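Local coordinates for protein NADP-dependent alcohol dehydrogenase (Entamoeba histolytica, PDB 2OUI) that probably catalyses the NADP-dependent, reversible interconversion of alcohols and carbonyl compounds as a zinc-containing, tetrameric alcohol dehydrogenase, at residues L25-R30 and A131-L136; R193-G198 and K229-K234; M335-K340 and L344-V349. The protein carries 1 engineered substitution. All coordinates share one frame; numbering follows the deposited sequence.

How the contacts relate
Along the chain the three contacts follow one another in series without interleaving. Contact 1 lies in the GroES-like region and contact 2 in the Rossmann-type cofactor domain, on opposite sides of the chain's centre, with their own centres about 42 Å apart. Contact 3 comes last and belongs to the final beta-alpha-beta unit. Its strand 346-350 pairs antiparallel with strand 27-34 of contact 1, so both contacts reach the same mixed sheet although their centres are about 26 Å apart. Contact 2 instead uses the parallel six-stranded sheet; its centre is about 29 Å from that of contact 3. The C-terminal part of the chain thus returns to add strands to the sheet that contains strand 27-34.

Contact 1: residues L25-R30 and A131-L136; sequences LDALVR and ANLALL
In the hydrophobic interior of the GroES-like domain, Leu133 reaches from just beyond helix 129-132 to Ala27 and Val29 on strand 27-34. One methyl does the touching: Leu133 CD1 lies 4.1 Å from Val29 CG2 and 4.3 Å from Ala27 CB. CD1 is the far end of an extended side chain, with chi2 at 175° setting it anti to CA, and this length spans a wide backbone gap; even the closest CA atoms, Ala27 CA and Leu133 CA, are 9.1 Å apart. Val29 meets it with the branch beside its own backbone N (CG2), while CG1, anti to that N, is turned off to the flank. The Val29 and Leu133 side chains run past each other in opposite directions, and only 78 Å² is buried between the segments. Strand alternation explains the pairing: Ala27 and Val29 present their side chains to Leu133, whereas Leu28 points away from it. The curled mixed sheet characteristic of this domain closes round the leucine, which also touches Ile65, Val81, Val83 and Val126 on three further strands; Val29 shares Val126 and adds Phe124. Leu133 is the first residue after helix 129-132 to leave helical geometry, and the chain passes from there into the short strand 134-135, which pairs with strand 80-83. At the margin, Ala131 O accepts a hydrogen bond from Gln96 of the second subunit, and Leu25 packs on Leu25 of that same subunit.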
loop_
_atom_site.group_PDB
_atom_site.type_symbol
_atom_site.label_atom_id
_atom_site.label_comp_id
_atom_site.label_asym_id
_atom_site.label_seq_id
_atom_site.Cartn_x
_atom_site.Cartn_y
_atom_site.Cartn_z
ATOM N N LEU A 25 10.264 -28.915 16.656
ATOM C CA LEU A 25 9.238 -27.914 16.412
ATOM C C LEU A 25 7.932 -28.470 15.852
ATOM O O LEU A 25 6.989 -27.695 15.638
ATOM C CB LEU A 25 9.750 -26.838 15.435
ATOM C CG LEU A 25 10.966 -26.001 15.838
ATOM C CD1 LEU A 25 11.075 -24.775 14.912
ATOM C CD2 LEU A 25 10.879 -25.526 17.269
ATOM N N ASP A 26 7.878 -29.785 15.602
ATOM C CA ASP A 26 6.761 -30.374 14.846
ATOM C C ASP A 26 5.643 -30.895 15.743
ATOM O O ASP A 26 5.814 -31.020 16.944
ATOM C CB ASP A 26 7.256 -31.551 14.014
ATOM C CG ASP A 26 8.441 -31.202 13.141
ATOM O OD1 ASP A 26 8.601 -30.017 12.792
ATOM O OD2 ASP A 26 9.189 -32.141 12.781
ATOM N N ALA A 27 4.523 -31.242 15.123
ATOM C CA ALA A 27 3.455 -32.001 15.805
ATOM C C ALA A 27 2.945 -33.088 14.890
ATOM O O ALA A 27 2.966 -32.941 13.670
ATOM C CB ALA A 27 2.307 -31.080 16.215
ATOM N N LEU A 28 2.500 -34.190 15.478
ATOM C CA LEU A 28 1.797 -35.209 14.735
ATOM C C LEU A 28 0.321 -35.073 15.067
ATOM O O LEU A 28 -0.033 -34.881 16.232
ATOM C CB LEU A 28 2.294 -36.604 15.112
ATOM C CG LEU A 28 3.782 -36.897 14.850
ATOM C CD1 LEU A 28 4.055 -38.357 15.123
ATOM C CD2 LEU A 28 4.183 -36.547 13.388
ATOM N N VAL A 29 -0.531 -35.195 14.045
ATOM C CA VAL A 29 -1.952 -34.881 14.171
ATOM C C VAL A 29 -2.793 -36.014 13.566
ATOM O O VAL A 29 -2.448 -36.545 12.501
ATOM C CB VAL A 29 -2.266 -33.514 13.435
ATOM C CG1 VAL A 29 -3.759 -33.146 13.517
ATOM C CG2 VAL A 29 -1.428 -32.389 13.999
ATOM N N ARG A 30 -3.880 -36.400 14.244
ATOM C CA ARG A 30 -4.849 -37.343 13.661
ATOM C C ARG A 30 -6.077 -36.567 13.186
ATOM O O ARG A 30 -6.487 -35.594 13.842
ATOM C CB ARG A 30 -5.226 -38.434 14.683
ATOM C CG ARG A 30 -6.043 -37.955 15.867
ATOM C CD ARG A 30 -6.294 -39.157 16.841
ATOM N NE ARG A 30 -7.109 -38.805 18.002
ATOM C CZ ARG A 30 -7.397 -39.641 18.998
ATOM N NH1 ARG A 30 -6.920 -40.879 18.986
ATOM N NH2 ARG A 30 -8.169 -39.241 20.012
ATOM N N ALA A 131 3.529 -22.284 15.174
ATOM C CA ALA A 131 3.273 -21.190 14.251
ATOM C C ALA A 131 2.121 -21.555 13.306
ATOM O O ALA A 131 1.390 -20.684 12.854
ATOM C CB ALA A 131 4.521 -20.906 13.444
ATOM N N ASN A 132 1.958 -22.845 13.017
ATOM C CA ASN A 132 1.064 -23.287 11.964
ATOM C C ASN A 132 -0.275 -23.917 12.361
ATOM O O ASN A 132 -1.074 -24.200 11.485
ATOM C CB ASN A 132 1.816 -24.222 11.007
ATOM C CG ASN A 132 2.774 -23.462 10.135
ATOM O OD1 ASN A 132 2.464 -22.349 9.725
ATOM N ND2 ASN A 132 3.953 -24.029 9.879
ATOM N N LEU A 133 -0.522 -24.135 13.655
ATOM C CA LEU A 133 -1.803 -24.719 14.087
ATOM C C LEU A 133 -2.596 -23.772 15.013
ATOM O O LEU A 133 -2.048 -23.257 15.993
ATOM C CB LEU A 133 -1.550 -26.047 14.812
ATOM C CG LEU A 133 -0.999 -27.162 13.901
ATOM C CD1 LEU A 133 -0.656 -28.393 14.722
ATOM C CD2 LEU A 133 -1.963 -27.497 12.762
ATOM N N ALA A 134 -3.868 -23.544 14.676
ATOM C CA ALA A 134 -4.759 -22.720 15.496
ATOM C C ALA A 134 -5.578 -23.666 16.337
ATOM O O ALA A 134 -6.035 -24.698 15.842
ATOM C CB ALA A 134 -5.690 -21.882 14.602
ATOM N N LEU A 135 -5.783 -23.331 17.601
ATOM C CA LEU A 135 -6.745 -24.108 18.395
ATOM C C LEU A 135 -8.172 -23.973 17.844
ATOM O O LEU A 135 -8.573 -22.882 17.445
ATOM C CB LEU A 135 -6.687 -23.693 19.880
ATOM C CG LEU A 135 -5.391 -24.021 20.652
ATOM C CD1 LEU A 135 -5.494 -23.488 22.082
ATOM C CD2 LEU A 135 -5.041 -25.525 20.642
ATOM N N LEU A 136 -8.930 -25.078 17.811
ATOM C CA LEU A 136 -10.331 -25.065 17.375
ATOM C C LEU A 136 -11.201 -24.373 18.433
ATOM O O LEU A 136 -11.292 -24.867 19.550
ATOM C CB LEU A 136 -10.836 -26.495 17.146
ATOM C CG LEU A 136 -12.311 -26.689 16.729
ATOM C CD1 LEU A 136 -12.636 -26.064 15.366
ATOM C CD2 LEU A 136 -12.700 -28.174 16.763
#

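Contact 2: residues R193-G198 and K229-K234; sequences RIFAVG and KATDGK
Phe195 lays the far end of its ring against Ala230 and Thr231, with CE2 3.6 Å from Ala230 CB and CZ 3.9 Å from Thr231 CG2. The contact belongs to the Rossmann-type domain, where strand 194-197 of the parallel sheet meets the C-terminal end of helix 223-230. Both methyls approach the ring obliquely, and the ring is bounded further by Ile216 and Cys171 on the neighbouring strands. Over it comes Arg193, two residues earlier and on the same side of the strand. Its chain is extended from CG to NE, and CG stands anti to the backbone N (chi1 -174°), which brings the guanidinium across the rim of the phenyl: Phe195 CZ sits 3.4 Å above the guanidinium plane, over its centre. From there Arg193 NH1 donates to Ala230 O over 3.1 Å. The bond is bent, 138° at the hydrogen, with the donor raised above the carbonyl plane. Arg193 NH2 is held by a salt bridge to Asp214, which helps fix the group. Ala230 O lies at the helix terminus, where a Schellman motif with Asp232 as its C-prime residue ends the helix; the positive group would probably suit the partly negative C-terminal end, although Asp214 probably balances much of its charge already. A water bridges the same pair, accepting from Arg193 NH2 at 2.8 Å and donating to Ala230 O at 3.3 Å.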
loop_
_atom_site.group_PDB
_atom_site.type_symbol
_atom_site.label_atom_id
_atom_site.label_comp_id
_atom_site.label_asym_id
_atom_site.label_seq_id
_atom_site.Cartn_x
_atom_site.Cartn_y
_atom_site.Cartn_z
ATOM N N ARG A 193 -22.387 -3.853 -5.530
ATOM C CA ARG A 193 -22.923 -4.785 -6.508
ATOM C C ARG A 193 -21.881 -5.878 -6.746
ATOM O O ARG A 193 -20.692 -5.587 -6.968
ATOM C CB ARG A 193 -23.246 -4.034 -7.802
ATOM C CG ARG A 193 -23.930 -4.876 -8.839
ATOM C CD ARG A 193 -24.545 -3.988 -9.924
ATOM N NE ARG A 193 -25.524 -4.732 -10.702
ATOM C CZ ARG A 193 -26.024 -4.317 -11.857
ATOM N NH1 ARG A 193 -25.634 -3.147 -12.377
ATOM N NH2 ARG A 193 -26.913 -5.071 -12.494
ATOM N N ILE A 194 -22.308 -7.148 -6.657
ATOM C CA ILE A 194 -21.399 -8.266 -6.920
ATOM C C ILE A 194 -22.011 -9.197 -7.970
ATOM O O ILE A 194 -23.070 -9.789 -7.728
ATOM C CB ILE A 194 -21.038 -9.089 -5.619
ATOM C CG1 ILE A 194 -20.327 -8.215 -4.587
ATOM C CG2 ILE A 194 -20.123 -10.250 -5.955
ATOM C CD1 ILE A 194 -20.284 -8.860 -3.173
ATOM N N PHE A 195 -21.372 -9.282 -9.145
ATOM C CA PHE A 195 -21.769 -10.245 -10.181
ATOM C C PHE A 195 -21.056 -11.554 -9.891
ATOM O O PHE A 195 -19.867 -11.546 -9.598
ATOM C CB PHE A 195 -21.320 -9.776 -11.563
ATOM C CG PHE A 195 -21.970 -8.495 -12.010
ATOM C CD1 PHE A 195 -21.375 -7.265 -11.741
ATOM C CD2 PHE A 195 -23.164 -8.534 -12.697
ATOM C CE1 PHE A 195 -22.005 -6.080 -12.162
ATOM C CE2 PHE A 195 -23.795 -7.358 -13.125
ATOM C CZ PHE A 195 -23.196 -6.125 -12.857
ATOM N N ALA A 196 -21.777 -12.659 -9.996
ATOM C CA ALA A 196 -21.209 -13.997 -9.750
ATOM C C ALA A 196 -21.444 -14.811 -11.022
ATOM O O ALA A 196 -22.583 -15.104 -11.383
ATOM C CB ALA A 196 -21.897 -14.653 -8.546
ATOM N N VAL A 197 -20.359 -15.152 -11.708
ATOM C CA VAL A 197 -20.443 -15.879 -12.956
ATOM C C VAL A 197 -20.344 -17.371 -12.643
ATOM O O VAL A 197 -19.299 -17.869 -12.206
ATOM C CB VAL A 197 -19.311 -15.461 -13.916
ATOM C CG1 VAL A 197 -19.367 -16.282 -15.200
ATOM C CG2 VAL A 197 -19.394 -13.949 -14.206
ATOM N N GLY A 198 -21.449 -18.072 -12.842
ATOM C CA GLY A 198 -21.471 -19.523 -12.651
ATOM C C GLY A 198 -22.681 -20.085 -13.367
ATOM O O GLY A 198 -23.559 -19.338 -13.829
ATOM N N LYS A 229 -23.340 -4.971 -20.671
ATOM C CA LYS A 229 -24.708 -4.484 -20.745
ATOM C C LYS A 229 -25.224 -4.053 -19.378
ATOM O O LYS A 229 -25.874 -3.010 -19.267
ATOM C CB LYS A 229 -25.643 -5.523 -21.366
ATOM C CG LYS A 229 -25.780 -5.365 -22.857
ATOM C CD LYS A 229 -26.013 -6.686 -23.565
ATOM C CE LYS A 229 -25.603 -6.564 -25.035
ATOM N NZ LYS A 229 -25.757 -7.830 -25.809
ATOM N N ALA A 230 -24.948 -4.851 -18.348
ATOM C CA ALA A 230 -25.455 -4.566 -17.007
ATOM C C ALA A 230 -24.825 -3.311 -16.403
ATOM O O ALA A 230 -25.387 -2.726 -15.476
ATOM C CB ALA A 230 -25.255 -5.763 -16.062
ATOM N N THR A 231 -23.666 -2.913 -16.916
ATOM C CA THR A 231 -22.939 -1.770 -16.397
ATOM C C THR A 231 -22.907 -0.635 -17.455
ATOM O O THR A 231 -22.005 0.199 -17.453
ATOM C CB THR A 231 -21.508 -2.163 -15.974
ATOM O OG1 THR A 231 -20.794 -2.698 -17.092
ATOM C CG2 THR A 231 -21.502 -3.218 -14.825
ATOM N N ASP A 232 -23.898 -0.624 -18.341
ATOM C CA ASP A 232 -23.961 0.317 -19.489
ATOM C C ASP A 232 -22.589 0.613 -20.099
ATOM O O ASP A 232 -22.202 1.774 -20.262
ATOM C CB ASP A 232 -24.679 1.623 -19.127
ATOM C CG ASP A 232 -24.860 2.559 -20.350
ATOM O OD1 ASP A 232 -24.522 3.746 -20.242
ATOM O OD2 ASP A 232 -25.306 2.098 -21.420
ATOM N N GLY A 233 -21.862 -0.456 -20.413
ATOM C CA GLY A 233 -20.613 -0.393 -21.146
ATOM C C GLY A 233 -19.400 -0.009 -20.335
ATOM O O GLY A 233 -18.293 -0.022 -20.866
ATOM N N LYS A 234 -19.576 0.324 -19.057
ATOM C CA LYS A 234 -18.425 0.855 -18.290
ATOM C C LYS A 234 -17.539 -0.193 -17.600
ATOM O O LYS A 234 -16.415 0.106 -17.221
ATOM C CB LYS A 234 -18.816 1.983 -17.324
ATOM C CG LYS A 234 -19.883 1.670 -16.288
ATOM C CD LYS A 234 -20.699 2.950 -15.972
ATOM C CE LYS A 234 -21.593 2.799 -14.717
ATOM N NZ LYS A 234 -22.758 1.859 -14.865
HETATM O O HOH W 1 -28.357 -3.708 -14.488
#

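Contact 3: residues M335-K340 and L344-V349; sequences MLMKNK and LIKPVV
Pro347 projects from strand 346-350 into the groove between Leu336 and Met337 on helix 329-339, and its ring atom CG is 4.0 Å from both Leu336 CD1 and Met337 SD. The proline's own closest approach is CD to Met337 SD, 3.6 Å. Leu336 lies alongside the proline ring, pointing the other way, and Met337 comes across it at a slant. Met337 has to fold to get there: its chain bends at both chi2 (-55°) and chi3 (-85°), which turns the sulfur toward Pro347 and Leu344 and sends CE to the side of Lys346. Leu344 is the second bump. Its CD2 methyl settles into the hollow at the end of the helix, 3.4 Å from Leu336 O and 3.9 Å from Lys340 CA, and also touches the sulfur, while CD1 lies beside Leu336 CB. Leu336 O is already used by the backbone, accepting from Lys340 N at 2.8 Å. At the start of the strand, Met337 CE meets the aliphatic part of Lys346 at CD, 4.2 Å away; Lys346 NZ hydrogen-bonds Pro36 O and forms a salt bridge with Glu60, near the zinc ion bound by Cys37, His59 and Asp150. Helix and strand segments run nearly antiparallel (171°), as expected for the second half of a beta-alpha-beta crossover, in which helix 329-339 joins strand 320-325 to its parallel neighbour 346-350.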
loop_
_atom_site.group_PDB
_atom_site.type_symbol
_atom_site.label_atom_id
_atom_site.label_comp_id
_atom_site.label_asym_id
_atom_site.label_seq_id
_atom_site.Cartn_x
_atom_site.Cartn_y
_atom_site.Cartn_z
ATOM N N MET A 335 -13.558 -38.597 -5.130
ATOM C CA MET A 335 -14.185 -38.974 -6.416
ATOM C C MET A 335 -15.347 -38.071 -6.836
ATOM O O MET A 335 -15.561 -37.847 -8.036
ATOM C CB MET A 335 -14.613 -40.430 -6.404
ATOM C CG MET A 335 -13.455 -41.416 -6.436
ATOM S SD MET A 335 -12.222 -41.050 -7.710
ATOM C CE MET A 335 -11.435 -42.645 -7.832
ATOM N N LEU A 336 -16.072 -37.533 -5.853
ATOM C CA LEU A 336 -17.100 -36.512 -6.095
ATOM C C LEU A 336 -16.523 -35.251 -6.704
ATOM O O LEU A 336 -17.156 -34.645 -7.562
ATOM C CB LEU A 336 -17.828 -36.128 -4.795
ATOM C CG LEU A 336 -18.937 -37.024 -4.225
ATOM C CD1 LEU A 336 -19.410 -36.453 -2.884
ATOM C CD2 LEU A 336 -20.090 -37.120 -5.198
ATOM N N MET A 337 -15.338 -34.847 -6.256
ATOM C CA MET A 337 -14.715 -33.617 -6.747
ATOM C C MET A 337 -14.291 -33.762 -8.198
ATOM O O MET A 337 -14.208 -32.760 -8.942
ATOM C CB MET A 337 -13.499 -33.215 -5.897
ATOM C CG MET A 337 -13.805 -32.975 -4.433
ATOM S SD MET A 337 -15.116 -31.771 -4.147
ATOM C CE MET A 337 -14.245 -30.218 -4.187
ATOM N N LYS A 338 -14.005 -35.008 -8.575
ATOM C CA LYS A 338 -13.616 -35.358 -9.929
ATOM C C LYS A 338 -14.861 -35.412 -10.818
ATOM O O LYS A 338 -14.886 -34.810 -11.890
ATOM C CB LYS A 338 -12.903 -36.713 -9.953
ATOM C CG LYS A 338 -12.285 -37.050 -11.315
ATOM C CD LYS A 338 -12.140 -38.552 -11.513
ATOM C CE LYS A 338 -11.356 -38.873 -12.778
ATOM N NZ LYS A 338 -11.617 -37.905 -13.871
ATOM N N ASN A 339 -15.893 -36.106 -10.352
ATOM C CA ASN A 339 -17.137 -36.282 -11.137
ATOM C C ASN A 339 -18.115 -35.086 -11.185
ATOM O O ASN A 339 -18.818 -34.895 -12.187
ATOM C CB ASN A 339 -17.831 -37.558 -10.689
ATOM C CG ASN A 339 -16.974 -38.786 -10.942
ATOM O OD1 ASN A 339 -16.220 -38.834 -11.917
ATOM N ND2 ASN A 339 -17.074 -39.783 -10.063
ATOM N N LYS A 340 -18.147 -34.297 -10.109
ATOM C CA LYS A 340 -18.957 -33.059 -10.003
ATOM C C LYS A 340 -20.453 -33.217 -10.328
ATOM O O LYS A 340 -20.935 -32.601 -11.296
ATOM C CB LYS A 340 -18.408 -31.939 -10.898
ATOM C CG LYS A 340 -16.927 -31.632 -10.808
ATOM C CD LYS A 340 -16.417 -31.123 -12.175
ATOM C CE LYS A 340 -16.669 -32.181 -13.276
ATOM N NZ LYS A 340 -16.142 -31.818 -14.623
ATOM N N LEU A 344 -23.322 -30.908 -5.862
ATOM C CA LEU A 344 -22.059 -30.754 -5.142
ATOM C C LEU A 344 -21.609 -29.311 -4.962
ATOM O O LEU A 344 -21.653 -28.517 -5.896
ATOM C CB LEU A 344 -20.942 -31.538 -5.857
ATOM C CG LEU A 344 -19.503 -31.389 -5.312
ATOM C CD1 LEU A 344 -19.354 -32.236 -4.081
ATOM C CD2 LEU A 344 -18.460 -31.795 -6.331
ATOM N N ILE A 345 -21.186 -28.998 -3.735
ATOM C CA ILE A 345 -20.290 -27.870 -3.473
ATOM C C ILE A 345 -19.060 -28.475 -2.773
ATOM O O ILE A 345 -18.010 -28.622 -3.383
ATOM C CB ILE A 345 -20.959 -26.736 -2.631
ATOM C CG1 ILE A 345 -22.191 -26.187 -3.382
ATOM C CG2 ILE A 345 -19.923 -25.629 -2.306
ATOM C CD1 ILE A 345 -23.018 -25.170 -2.598
ATOM N N LYS A 346 -19.212 -28.914 -1.523
ATOM C CA LYS A 346 -18.060 -29.442 -0.792
ATOM C C LYS A 346 -18.485 -30.618 0.101
ATOM O O LYS A 346 -19.437 -30.493 0.854
ATOM C CB LYS A 346 -17.471 -28.294 0.038
ATOM C CG LYS A 346 -16.093 -28.502 0.551
ATOM C CD LYS A 346 -15.040 -28.335 -0.518
ATOM C CE LYS A 346 -13.695 -28.472 0.165
ATOM N NZ LYS A 346 -12.552 -28.338 -0.780
ATOM N N PRO A 347 -17.824 -31.783 -0.031
ATOM C CA PRO A 347 -18.049 -32.873 0.915
ATOM C C PRO A 347 -17.153 -32.740 2.142
ATOM O O PRO A 347 -16.085 -32.108 2.093
ATOM C CB PRO A 347 -17.642 -34.125 0.131
ATOM C CG PRO A 347 -17.141 -33.636 -1.232
ATOM C CD PRO A 347 -16.849 -32.168 -1.070
ATOM N N VAL A 348 -17.607 -33.306 3.248
ATOM C CA VAL A 348 -16.784 -33.404 4.445
ATOM C C VAL A 348 -16.876 -34.805 5.011
ATOM O O VAL A 348 -17.906 -35.473 4.910
ATOM C CB VAL A 348 -17.142 -32.388 5.563
ATOM C CG1 VAL A 348 -16.701 -31.009 5.186
ATOM C CG2 VAL A 348 -18.625 -32.420 5.907
ATOM N N VAL A 349 -15.771 -35.257 5.584
ATOM C CA VAL A 349 -15.711 -36.570 6.188
ATOM C C VAL A 349 -15.390 -36.372 7.661
ATOM O O VAL A 349 -14.445 -35.689 7.988
ATOM C CB VAL A 349 -14.583 -37.407 5.553
ATOM C CG1 VAL A 349 -14.467 -38.778 6.230
ATOM C CG2 VAL A 349 -14.829 -37.581 4.047
#